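Local coordinates for protein extracellular sialidase/neuraminidase, putative (PDB 2XZK) that hydrolyses sialoside-type glycosidic bonds as an exo-sialidase, probably releasing KDN, through a covalent glycosyl-tyrosine intermediate, at residues Ala304-Ile309 with Phe318-Lys323; Ala289-Leu294 with Ala313-Phe318; Pro274-Ser279 with Gly336-Met341. All blocks are in the same frame, centred on the assembly; numbering follows the deposited sequence.

Contact 1. Residues Ala304-Ile309 with Phe318-Lys323; sequences AMRVRI and FNYGRK. With K99 ((2R,3R,4R,5R,6S)-2,3-bis(fluoranyl)-4,5-bis(oxidanyl)-6-[(1R,2R)-1,2,3-tris(oxidanyl)propyl]oxane-2-carboxylic acid), chain E.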
loop_
_atom_site.group_PDB
_atom_site.type_symbol
_atom_site.label_atom_id
_atom_site.label_comp_id
_atom_site.label_asym_id
_atom_site.label_seq_id
_atom_site.Cartn_x
_atom_site.Cartn_y
_atom_site.Cartn_z
ATOM N N ALA A 304 -1.617 16.796 -0.888
ATOM C CA ALA A 304 -0.523 17.376 -0.124
ATOM C C ALA A 304 0.524 16.313 0.215
ATOM O O ALA A 304 1.048 16.292 1.323
ATOM C CB ALA A 304 -1.063 18.020 1.148
ATOM N N MET A 305 0.826 15.433 -0.741
ATOM C CA MET A 305 1.742 14.319 -0.481
ATOM C C MET A 305 3.078 14.820 0.029
ATOM O O MET A 305 3.685 15.714 -0.569
ATOM C CB MET A 305 1.956 13.458 -1.731
ATOM C CG MET A 305 0.682 12.774 -2.216
ATOM S SD MET A 305 -0.292 11.911 -0.959
ATOM C CE MET A 305 0.815 10.566 -0.559
ATOM N N ARG A 306 3.536 14.210 1.121
ATOM C CA ARG A 306 4.738 14.641 1.806
ATOM C C ARG A 306 5.463 13.415 2.325
ATOM O O ARG A 306 4.890 12.594 3.064
ATOM C CB ARG A 306 4.388 15.557 2.979
ATOM C CG ARG A 306 5.608 16.148 3.702
ATOM C CD ARG A 306 5.830 17.605 3.326
ATOM N NE ARG A 306 4.707 18.453 3.756
ATOM C CZ ARG A 306 4.511 18.865 5.007
ATOM N NH1 ARG A 306 5.342 18.506 5.974
ATOM N NH2 ARG A 306 3.472 19.642 5.296
ATOM N N VAL A 307 6.721 13.280 1.927
ATOM C CA VAL A 307 7.579 12.216 2.462
ATOM C C VAL A 307 8.449 12.778 3.603
ATOM O O VAL A 307 9.005 13.878 3.474
ATOM C CB VAL A 307 8.416 11.524 1.336
ATOM C CG1 VAL A 307 9.479 12.457 0.734
ATOM C CG2 VAL A 307 9.053 10.228 1.837
ATOM N N ARG A 308 8.539 12.046 4.711
ATOM C CA ARG A 308 9.232 12.512 5.911
ATOM C C ARG A 308 10.178 11.470 6.492
ATOM O O ARG A 308 10.024 10.273 6.237
ATOM C CB ARG A 308 8.222 12.827 7.003
ATOM C CG ARG A 308 7.114 13.786 6.641
ATOM C CD ARG A 308 6.165 13.786 7.810
ATOM N NE ARG A 308 4.932 14.535 7.623
ATOM C CZ ARG A 308 4.692 15.744 8.128
ATOM N NH1 ARG A 308 5.637 16.405 8.814
ATOM N NH2 ARG A 308 3.498 16.298 7.959
ATOM N N ILE A 309 11.118 11.936 7.316
ATOM C CA ILE A 309 12.071 11.073 7.999
ATOM C C ILE A 309 11.965 11.311 9.511
ATOM O O ILE A 309 11.857 12.465 9.958
ATOM C CB ILE A 309 13.522 11.360 7.538
ATOM C CG1 ILE A 309 13.656 11.253 6.019
ATOM C CG2 ILE A 309 14.515 10.416 8.229
ATOM C CD1 ILE A 309 14.959 11.862 5.451
ATOM N N PHE A 318 8.599 13.200 13.291
ATOM C CA PHE A 318 9.116 13.259 11.927
ATOM C C PHE A 318 9.451 14.697 11.562
ATOM O O PHE A 318 8.856 15.655 12.105
ATOM C CB PHE A 318 8.079 12.707 10.935
ATOM C CG PHE A 318 7.943 11.217 10.982
ATOM C CD1 PHE A 318 7.166 10.609 11.963
ATOM C CD2 PHE A 318 8.588 10.420 10.045
ATOM C CE1 PHE A 318 7.041 9.234 12.026
ATOM C CE2 PHE A 318 8.473 9.039 10.093
ATOM C CZ PHE A 318 7.697 8.441 11.097
ATOM N N ASN A 319 10.394 14.854 10.639
ATOM C CA ASN A 319 10.719 16.168 10.120
ATOM C C ASN A 319 9.625 16.676 9.177
ATOM O O ASN A 319 8.641 15.973 8.923
ATOM C CB ASN A 319 12.117 16.197 9.478
ATOM C CG ASN A 319 12.234 15.337 8.201
ATOM O OD1 ASN A 319 11.252 14.797 7.693
ATOM N ND2 ASN A 319 13.455 15.244 7.669
ATOM N N TYR A 320 9.776 17.901 8.682
ATOM C CA TYR A 320 8.852 18.439 7.704
ATOM C C TYR A 320 8.876 17.551 6.462
ATOM O O TYR A 320 7.817 17.221 5.917
ATOM C CB TYR A 320 9.222 19.879 7.334
ATOM C CG TYR A 320 8.253 20.502 6.357
ATOM C CD1 TYR A 320 8.381 20.277 4.987
ATOM C CD2 TYR A 320 7.201 21.301 6.801
ATOM C CE1 TYR A 320 7.491 20.829 4.078
ATOM C CE2 TYR A 320 6.295 21.873 5.888
ATOM C CZ TYR A 320 6.459 21.630 4.535
ATOM O OH TYR A 320 5.602 22.165 3.605
ATOM N N GLY A 321 10.078 17.155 6.050
ATOM C CA GLY A 321 10.264 16.324 4.868
ATOM C C GLY A 321 10.196 17.123 3.581
ATOM O O GLY A 321 10.640 18.286 3.521
ATOM N N ARG A 322 9.653 16.513 2.532
ATOM C CA ARG A 322 9.544 17.191 1.248
ATOM C C ARG A 322 8.220 16.885 0.557
ATOM O O ARG A 322 7.746 15.740 0.564
ATOM C CB ARG A 322 10.714 16.826 0.333
ATOM C CG ARG A 322 10.840 17.747 -0.859
ATOM C CD ARG A 322 12.189 17.661 -1.550
ATOM N NE ARG A 322 12.318 18.780 -2.491
ATOM C CZ ARG A 322 13.439 19.124 -3.120
ATOM N NH1 ARG A 322 14.562 18.452 -2.920
ATOM N NH2 ARG A 322 13.434 20.172 -3.927
ATOM N N LYS A 323 7.620 17.927 -0.013
ATOM C CA LYS A 323 6.429 17.785 -0.830
ATOM C C LYS A 323 6.782 17.046 -2.118
ATOM O O LYS A 323 7.741 17.395 -2.794
ATOM C CB LYS A 323 5.866 19.172 -1.162
ATOM C CG LYS A 323 5.310 19.920 0.036
ATOM C CD LYS A 323 4.837 21.312 -0.381
ATOM C CE LYS A 323 4.285 22.096 0.798
ATOM N NZ LYS A 323 4.048 23.543 0.479
HETATM O O1A K99 E . 15.017 15.763 11.987
HETATM C C1 K99 E . 14.576 16.651 12.751
HETATM O O1B K99 E . 15.134 17.750 12.970
HETATM C C2 K99 E . 13.230 16.412 13.487
HETATM C C3 K99 E . 12.720 14.961 13.391
HETATM F F1 K99 E . 11.402 14.926 13.837
HETATM C C4 K99 E . 13.598 13.978 14.188
HETATM O O4 K99 E . 13.043 12.672 14.167
HETATM O O6 K99 E . 13.346 16.737 14.902
HETATM C C6 K99 E . 14.297 15.867 15.614
HETATM C C5 K99 E . 13.746 14.436 15.638
HETATM O O5 K99 E . 14.645 13.560 16.324
HETATM C C7 K99 E . 14.624 16.371 17.020
HETATM O O7 K99 E . 13.416 16.873 17.603
HETATM C C8 K99 E . 15.757 17.432 17.002
HETATM O O8 K99 E . 15.465 18.442 16.037
HETATM C C9 K99 E . 17.150 16.845 16.672
HETATM O O9 K99 E . 17.730 16.181 17.811
HETATM F F2 K99 E . 12.299 17.217 12.952
#
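R306 and Y320 meet flat against flat, a stacked cation-pi pair. The guanidinium lies over one face of the phenol ring, R306 CZ 3.6 Å from the centroid of the Y320 ring, with the two planes only 6° apart. R306 NH1 has two tasks: it rests above the ring and donates, in the guanidinium plane, to Y320 O at 2.8 Å, so that one residue offers both ring face and carbonyl to the same arginine. Bends at chi2 and chi3 fold the R306 chain over Y320.

R308 takes a straighter course. With CG beside the backbone N (chi1 -54°) and the chain extended as far as NE, its NH1 reaches N319 O at 3.0 Å. R306 NH1 sits over the rim of this second guanidinium, a pairing of like charges that the carbonyls of N319 and Y320 probably ease. N319 grips I309 twice: N319 N donates to I309 O at 2.9 Å, and I309 N gives an almost straight bond to N319 OD1, approaching from above the amide plane rather than along a lone pair. The side-chain oxygen thereby serves where a neighbouring strand would offer a backbone carbonyl.

Behind these groups lies the backbone pairing. V307 and R322 exchange N-H and carbonyl as an antiparallel hydrogen-bonded pair, followed by the non-hydrogen-bonded pair R306 with K323. G321, at positive phi, brings its CA within 3.1 Å of V307 O. Farther out, V307 and I309 pack on helix 377-381, and the R322 guanidinium is held by D326 and W379. This is the outer hairpin of a four-stranded antiparallel blade, 322-323 forming its edge strand, as expected of the beta-propeller of sialidases.

Contact 2. Residues Ala289-Leu294 with Ala313-Phe318; sequences ARTIFL and ADAKKF. With K99 ((2R,3R,4R,5R,6S)-2,3-bis(fluoranyl)-4,5-bis(oxidanyl)-6-[(1R,2R)-1,2,3-tris(oxidanyl)propyl]oxane-2-carboxylic acid), chain E.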
loop_
_atom_site.group_PDB
_atom_site.type_symbol
_atom_site.label_atom_id
_atom_site.label_comp_id
_atom_site.label_asym_id
_atom_site.label_seq_id
_atom_site.Cartn_x
_atom_site.Cartn_y
_atom_site.Cartn_z
ATOM N N ALA A 289 19.670 5.989 12.448
ATOM C CA ALA A 289 18.580 5.100 12.065
ATOM C C ALA A 289 17.428 5.959 11.556
ATOM O O ALA A 289 17.193 7.050 12.078
ATOM C CB ALA A 289 18.138 4.272 13.246
ATOM N N ARG A 290 16.732 5.480 10.526
ATOM C CA ARG A 290 15.674 6.282 9.887
ATOM C C ARG A 290 14.404 5.484 9.622
ATOM O O ARG A 290 14.460 4.340 9.155
ATOM C CB ARG A 290 16.163 6.860 8.559
ATOM C CG ARG A 290 17.404 7.756 8.665
ATOM C CD ARG A 290 17.749 8.315 7.309
ATOM N NE ARG A 290 19.110 8.845 7.258
ATOM C CZ ARG A 290 20.187 8.107 7.012
ATOM N NH1 ARG A 290 20.068 6.795 6.809
ATOM N NH2 ARG A 290 21.384 8.673 6.963
ATOM N N THR A 291 13.270 6.119 9.910
ATOM C CA THR A 291 11.958 5.612 9.553
ATOM C C THR A 291 11.395 6.652 8.597
ATOM O O THR A 291 11.494 7.867 8.843
ATOM C CB THR A 291 11.044 5.460 10.788
ATOM O OG1 THR A 291 11.687 4.611 11.742
ATOM C CG2 THR A 291 9.693 4.838 10.412
ATOM N N ILE A 292 10.875 6.175 7.475
ATOM C CA ILE A 292 10.256 7.034 6.473
ATOM C C ILE A 292 8.735 6.945 6.565
ATOM O O ILE A 292 8.188 5.869 6.798
ATOM C CB ILE A 292 10.688 6.630 5.013
ATOM C CG1 ILE A 292 12.180 6.265 4.946
ATOM C CG2 ILE A 292 10.317 7.726 4.004
ATOM C CD1 ILE A 292 13.158 7.390 5.331
ATOM N N PHE A 293 8.060 8.078 6.361
ATOM C CA PHE A 293 6.597 8.144 6.368
ATOM C C PHE A 293 6.113 8.962 5.177
ATOM O O PHE A 293 6.736 9.959 4.807
ATOM C CB PHE A 293 6.071 8.773 7.667
ATOM C CG PHE A 293 4.571 8.807 7.752
ATOM C CD1 PHE A 293 3.852 7.645 8.004
ATOM C CD2 PHE A 293 3.874 10.006 7.564
ATOM C CE1 PHE A 293 2.453 7.664 8.060
ATOM C CE2 PHE A 293 2.489 10.026 7.627
ATOM C CZ PHE A 293 1.779 8.854 7.878
ATOM N N LEU A 294 5.009 8.525 4.578
ATOM C CA LEU A 294 4.409 9.199 3.432
ATOM C C LEU A 294 2.909 9.217 3.578
ATOM O O LEU A 294 2.289 8.179 3.779
ATOM C CB LEU A 294 4.784 8.458 2.144
ATOM C CG LEU A 294 4.216 8.928 0.805
ATOM C CD1 LEU A 294 4.557 10.384 0.506
ATOM C CD2 LEU A 294 4.790 8.027 -0.285
ATOM N N ALA A 313 14.116 6.860 18.043
ATOM C CA ALA A 313 14.174 5.420 18.268
ATOM C C ALA A 313 12.775 4.798 18.322
ATOM O O ALA A 313 12.617 3.617 18.055
ATOM C CB ALA A 313 14.955 5.116 19.540
ATOM N N ASP A 314 11.780 5.627 18.624
ATOM C CA ASP A 314 10.382 5.227 18.673
ATOM C C ASP A 314 9.535 5.939 17.613
ATOM O O ASP A 314 8.307 5.915 17.676
ATOM C CB ASP A 314 9.809 5.516 20.066
ATOM C CG ASP A 314 9.889 7.004 20.458
ATOM O OD1 ASP A 314 10.429 7.849 19.695
ATOM O OD2 ASP A 314 9.393 7.326 21.555
ATOM N N ALA A 315 10.203 6.594 16.663
ATOM C CA ALA A 315 9.530 7.403 15.631
ATOM C C ALA A 315 8.536 8.414 16.219
ATOM O O ALA A 315 7.495 8.694 15.638
ATOM C CB ALA A 315 8.862 6.503 14.568
ATOM N N LYS A 316 8.881 8.996 17.369
ATOM C CA LYS A 316 8.004 9.980 17.998
ATOM C C LYS A 316 7.717 11.170 17.084
ATOM O O LYS A 316 6.557 11.577 16.938
ATOM C CB LYS A 316 8.597 10.465 19.323
ATOM C CG LYS A 316 7.760 11.496 20.066
ATOM C CD LYS A 316 8.466 11.937 21.350
ATOM C CE LYS A 316 7.645 12.986 22.093
ATOM N NZ LYS A 316 8.197 13.263 23.452
ATOM N N LYS A 317 8.774 11.727 16.494
ATOM C CA LYS A 317 8.661 12.925 15.675
ATOM C C LYS A 317 9.313 12.748 14.315
ATOM O O LYS A 317 10.427 12.232 14.208
ATOM C CB LYS A 317 9.294 14.130 16.383
ATOM C CG LYS A 317 8.661 14.449 17.731
ATOM C CD LYS A 317 9.244 15.703 18.360
ATOM C CE LYS A 317 8.945 15.713 19.866
ATOM N NZ LYS A 317 9.211 17.046 20.498
ATOM N N PHE A 318 8.599 13.200 13.291
ATOM C CA PHE A 318 9.116 13.259 11.927
ATOM C C PHE A 318 9.451 14.697 11.562
ATOM O O PHE A 318 8.856 15.655 12.105
ATOM C CB PHE A 318 8.079 12.707 10.935
ATOM C CG PHE A 318 7.943 11.217 10.982
ATOM C CD1 PHE A 318 7.166 10.609 11.963
ATOM C CD2 PHE A 318 8.588 10.420 10.045
ATOM C CE1 PHE A 318 7.041 9.234 12.026
ATOM C CE2 PHE A 318 8.473 9.039 10.093
ATOM C CZ PHE A 318 7.697 8.441 11.097
HETATM O O1A K99 E . 15.017 15.763 11.987
HETATM C C1 K99 E . 14.576 16.651 12.751
HETATM O O1B K99 E . 15.134 17.750 12.970
HETATM C C2 K99 E . 13.230 16.412 13.487
HETATM C C3 K99 E . 12.720 14.961 13.391
HETATM F F1 K99 E . 11.402 14.926 13.837
HETATM C C4 K99 E . 13.598 13.978 14.188
HETATM O O4 K99 E . 13.043 12.672 14.167
HETATM O O6 K99 E . 13.346 16.737 14.902
HETATM C C6 K99 E . 14.297 15.867 15.614
HETATM C C5 K99 E . 13.746 14.436 15.638
HETATM O O5 K99 E . 14.645 13.560 16.324
HETATM C C7 K99 E . 14.624 16.371 17.020
HETATM O O7 K99 E . 13.416 16.873 17.603
HETATM C C8 K99 E . 15.757 17.432 17.002
HETATM O O8 K99 E . 15.465 18.442 16.037
HETATM C C9 K99 E . 17.150 16.845 16.672
HETATM O O9 K99 E . 17.730 16.181 17.811
HETATM F F2 K99 E . 12.299 17.217 12.952
#
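F318 and F293 make the aromatic part of the contact, an edge-to-face pair in which the edge of F293 is directed toward the face of F318. The ring centroids of F293 and F318 lie 5.7 Å apart and the planes are inclined at 52°, well short of a perpendicular T. The closest touch comes from the stem of F293 instead, its CB standing 3.4 Å from F318 CE2. The backbone points this CB toward F318, and CG, anti to the backbone N of F293 (chi1 -177°), then carries the ring away, so that only its edge is turned to F318.

Aliphatic and backbone contacts complete the seat of the F318 ring. T291 O approaches F318 CE2 to 3.5 Å, while T291 CG2 lies beside F318 CZ. A315 adds its methyl nearby, with CB 4.4 Å from T291 OG1. Y241, on strand 240-244 of the adjoining sheet, also touches both F318 and A315. The loop as a whole is Asp-box-like, recalling the turn between the third and fourth strands of a sialidase blade: S310 and D312 bond to the backbone of K317, A315, in the left-handed conformation, probably takes the place of the glycine, and F318 that of the aromatic residue tucked against the sheet.

No hydrogen bond joins the two segments; the polar contacts of the loop are made within it and to its neighbours. D314 OD1 accepts from K316 N at 3.0 Å, closing an Asx turn, and D314 O is bonded by R256. K317 O receives a hydrogen bond from O4 of a bound difluoro sugar acid at 2.7 Å, and K317 CB comes to 3.4 Å from F1 of the same ligand. D312 and Y311 N supply further bonds to this sugar, which occupies a site remote from the catalytic tyrosine Y338.

Contact 3. Residues Pro274-Ser279 with Gly336-Met341; sequences PACQGS and GGYSSM. With FKD (3-deoxy-3-fluoro-D-erythro-alpha-L-manno-non-2-ulopyranosonic acid), chain C.
Residues 276-279 run alongside 337-341 in nearly the same direction, 10° apart, yet no backbone-to-backbone hydrogen bond joins them. The side chain of Q277 does that work. Bent at chi2 (-94°), it brings its amide to the backbone of S339: OE1 accepts from S339 N at 2.8 Å, and NE2 donates to S339 O at 2.8 Å in the carbonyl plane, with a further bond to P187 O. Its CB meanwhile sits squarely over one face of the Y338 ring, 3.5 Å from the centroid, a CH-pi contact, while C276 SG approaches obliquely at 3.7 Å from CD1 of Y338. Polar atoms between the segments are linked in series: S279 OG donates to S339 OG at 2.9 Å, S339 OG donates to a water between the segments, and the water donates to Q277 O and G337 O.

At the far end of the supported ring, Y338 OH is covalently bonded to C2 of FKD, 1.7 Å away. R39, R245 and R302 hydrogen-bond to the same sugar, consistent with the arginine triad of sialidases. Y338 is therefore the catalytic nucleophile, captured as a glycosyl-enzyme intermediate, the hallmark of a retaining mechanism.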
loop_
_atom_site.group_PDB
_atom_site.type_symbol
_atom_site.label_atom_id
_atom_site.label_comp_id
_atom_site.label_asym_id
_atom_site.label_seq_id
_atom_site.Cartn_x
_atom_site.Cartn_y
_atom_site.Cartn_z
ATOM N N PRO A 274 -6.008 13.536 6.042
ATOM C CA PRO A 274 -7.367 13.895 5.656
ATOM C C PRO A 274 -8.330 12.698 5.658
ATOM O O PRO A 274 -9.333 12.728 4.939
ATOM C CB PRO A 274 -7.177 14.399 4.224
ATOM C CG PRO A 274 -6.096 13.504 3.679
ATOM C CD PRO A 274 -5.167 13.247 4.855
ATOM N N ALA A 275 -8.035 11.693 6.486
ATOM C CA ALA A 275 -8.694 10.387 6.434
ATOM C C ALA A 275 -8.390 9.709 5.097
ATOM O O ALA A 275 -9.251 9.599 4.207
ATOM C CB ALA A 275 -10.197 10.508 6.676
ATOM N N CYS A 276 -7.139 9.272 4.962
ATOM C CA CYS A 276 -6.677 8.602 3.752
ATOM C C CYS A 276 -5.599 7.615 4.197
ATOM O O CYS A 276 -5.048 7.746 5.282
ATOM C CB CYS A 276 -6.099 9.630 2.778
ATOM S SG CYS A 276 -5.613 9.003 1.157
ATOM N N GLN A 277 -5.336 6.601 3.382
ATOM C CA GLN A 277 -4.254 5.664 3.655
ATOM C C GLN A 277 -2.883 6.375 3.604
ATOM O O GLN A 277 -2.717 7.416 2.939
ATOM C CB GLN A 277 -4.354 4.469 2.677
ATOM C CG GLN A 277 -3.281 3.384 2.788
ATOM C CD GLN A 277 -2.110 3.595 1.842
ATOM O OE1 GLN A 277 -1.867 4.708 1.380
ATOM N NE2 GLN A 277 -1.382 2.515 1.546
ATOM N N GLY A 278 -1.925 5.805 4.328
ATOM C CA GLY A 278 -0.537 6.257 4.291
ATOM C C GLY A 278 0.385 5.061 4.205
ATOM O O GLY A 278 -0.069 3.905 4.127
ATOM N N SER A 279 1.682 5.342 4.194
ATOM C CA SER A 279 2.694 4.305 4.151
ATOM C C SER A 279 3.875 4.676 5.046
ATOM O O SER A 279 4.175 5.855 5.248
ATOM C CB SER A 279 3.102 4.018 2.694
ATOM O OG SER A 279 3.594 5.167 2.030
ATOM N N GLY A 336 -2.024 12.500 -5.544
ATOM C CA GLY A 336 -2.453 12.517 -4.163
ATOM C C GLY A 336 -3.421 11.398 -3.869
ATOM O O GLY A 336 -4.390 11.193 -4.590
ATOM N N GLY A 337 -3.145 10.696 -2.783
ATOM C CA GLY A 337 -4.021 9.653 -2.277
ATOM C C GLY A 337 -3.201 8.569 -1.596
ATOM O O GLY A 337 -2.212 8.854 -0.911
ATOM N N TYR A 338 -3.620 7.323 -1.798
ATOM C CA TYR A 338 -2.940 6.159 -1.218
ATOM C C TYR A 338 -1.514 6.035 -1.757
ATOM O O TYR A 338 -1.223 6.473 -2.881
ATOM C CB TYR A 338 -3.713 4.866 -1.543
ATOM C CG TYR A 338 -5.036 4.662 -0.834
ATOM C CD1 TYR A 338 -5.913 5.730 -0.575
ATOM C CD2 TYR A 338 -5.435 3.384 -0.475
ATOM C CE1 TYR A 338 -7.139 5.518 0.075
ATOM C CE2 TYR A 338 -6.643 3.165 0.151
ATOM C CZ TYR A 338 -7.487 4.227 0.420
ATOM O OH TYR A 338 -8.682 3.951 1.057
ATOM N N SER A 339 -0.623 5.443 -0.964
ATOM C CA SER A 339 0.770 5.302 -1.369
ATOM C C SER A 339 1.390 4.035 -0.801
ATOM O O SER A 339 0.853 3.403 0.114
ATOM C CB SER A 339 1.573 6.506 -0.904
ATOM O OG SER A 339 1.564 6.549 0.515
ATOM N N SER A 340 2.563 3.695 -1.320
ATOM C CA SER A 340 3.320 2.563 -0.810
ATOM C C SER A 340 4.792 2.815 -1.052
ATOM O O SER A 340 5.157 3.412 -2.066
ATOM C CB SER A 340 2.893 1.254 -1.487
ATOM O OG SER A 340 3.592 0.149 -0.934
ATOM N N MET A 341 5.645 2.369 -0.136
ATOM C CA MET A 341 7.081 2.590 -0.274
ATOM C C MET A 341 7.883 1.333 -0.028
ATOM O O MET A 341 7.504 0.467 0.771
ATOM C CB MET A 341 7.562 3.656 0.717
ATOM C CG MET A 341 7.068 5.079 0.490
ATOM S SD MET A 341 7.846 6.194 1.705
ATOM C CE MET A 341 7.042 5.657 3.227
HETATM C C1 FKD C . -10.378 5.650 -0.016
HETATM F F1 FKD C . -11.410 3.664 -1.670
HETATM C C2 FKD C . -10.246 4.155 0.310
HETATM C C3 FKD C . -10.314 3.276 -0.955
HETATM C C4 FKD C . -10.340 1.804 -0.535
HETATM O O4 FKD C . -10.571 1.023 -1.700
HETATM C C5 FKD C . -11.432 1.521 0.512
HETATM O O5 FKD C . -11.395 0.157 0.920
HETATM C C6 FKD C . -11.235 2.425 1.740
HETATM O O6 FKD C . -11.205 3.792 1.294
HETATM C C7 FKD C . -12.346 2.349 2.809
HETATM O O7 FKD C . -13.589 2.773 2.251
HETATM C C8 FKD C . -12.019 3.268 4.007
HETATM O O8 FKD C . -10.814 2.827 4.623
HETATM C C9 FKD C . -13.137 3.285 5.058
HETATM O O9 FKD C . -13.367 1.963 5.538
HETATM O O1A FKD C . -10.120 6.028 -1.165
HETATM O O1B FKD C . -10.687 6.420 0.920
HETATM O O HOH W 1 -0.668 8.085 1.218
#

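Followed from the N terminus, the chain first lays down 274-279, which leads into strand 279-284 and waits for 336-341 to close contact 3, the longest loop. Everything else is nested inside it. Strand 290-294 opens contact 2 and the next strand, 305-310, opens contact 1; the loop 313-318 then closes contact 2 before 318-323 closes contact 1, so these two cross, and they share F318. R308 N bonding to F293 O joins their strands within one sheet, as S279 O with L294 N joins 274-279 to strand 290-294. Contact 3 itself ties that blade to the following one, with M305 packed on G336 and G337, and I292 and V307 against M341.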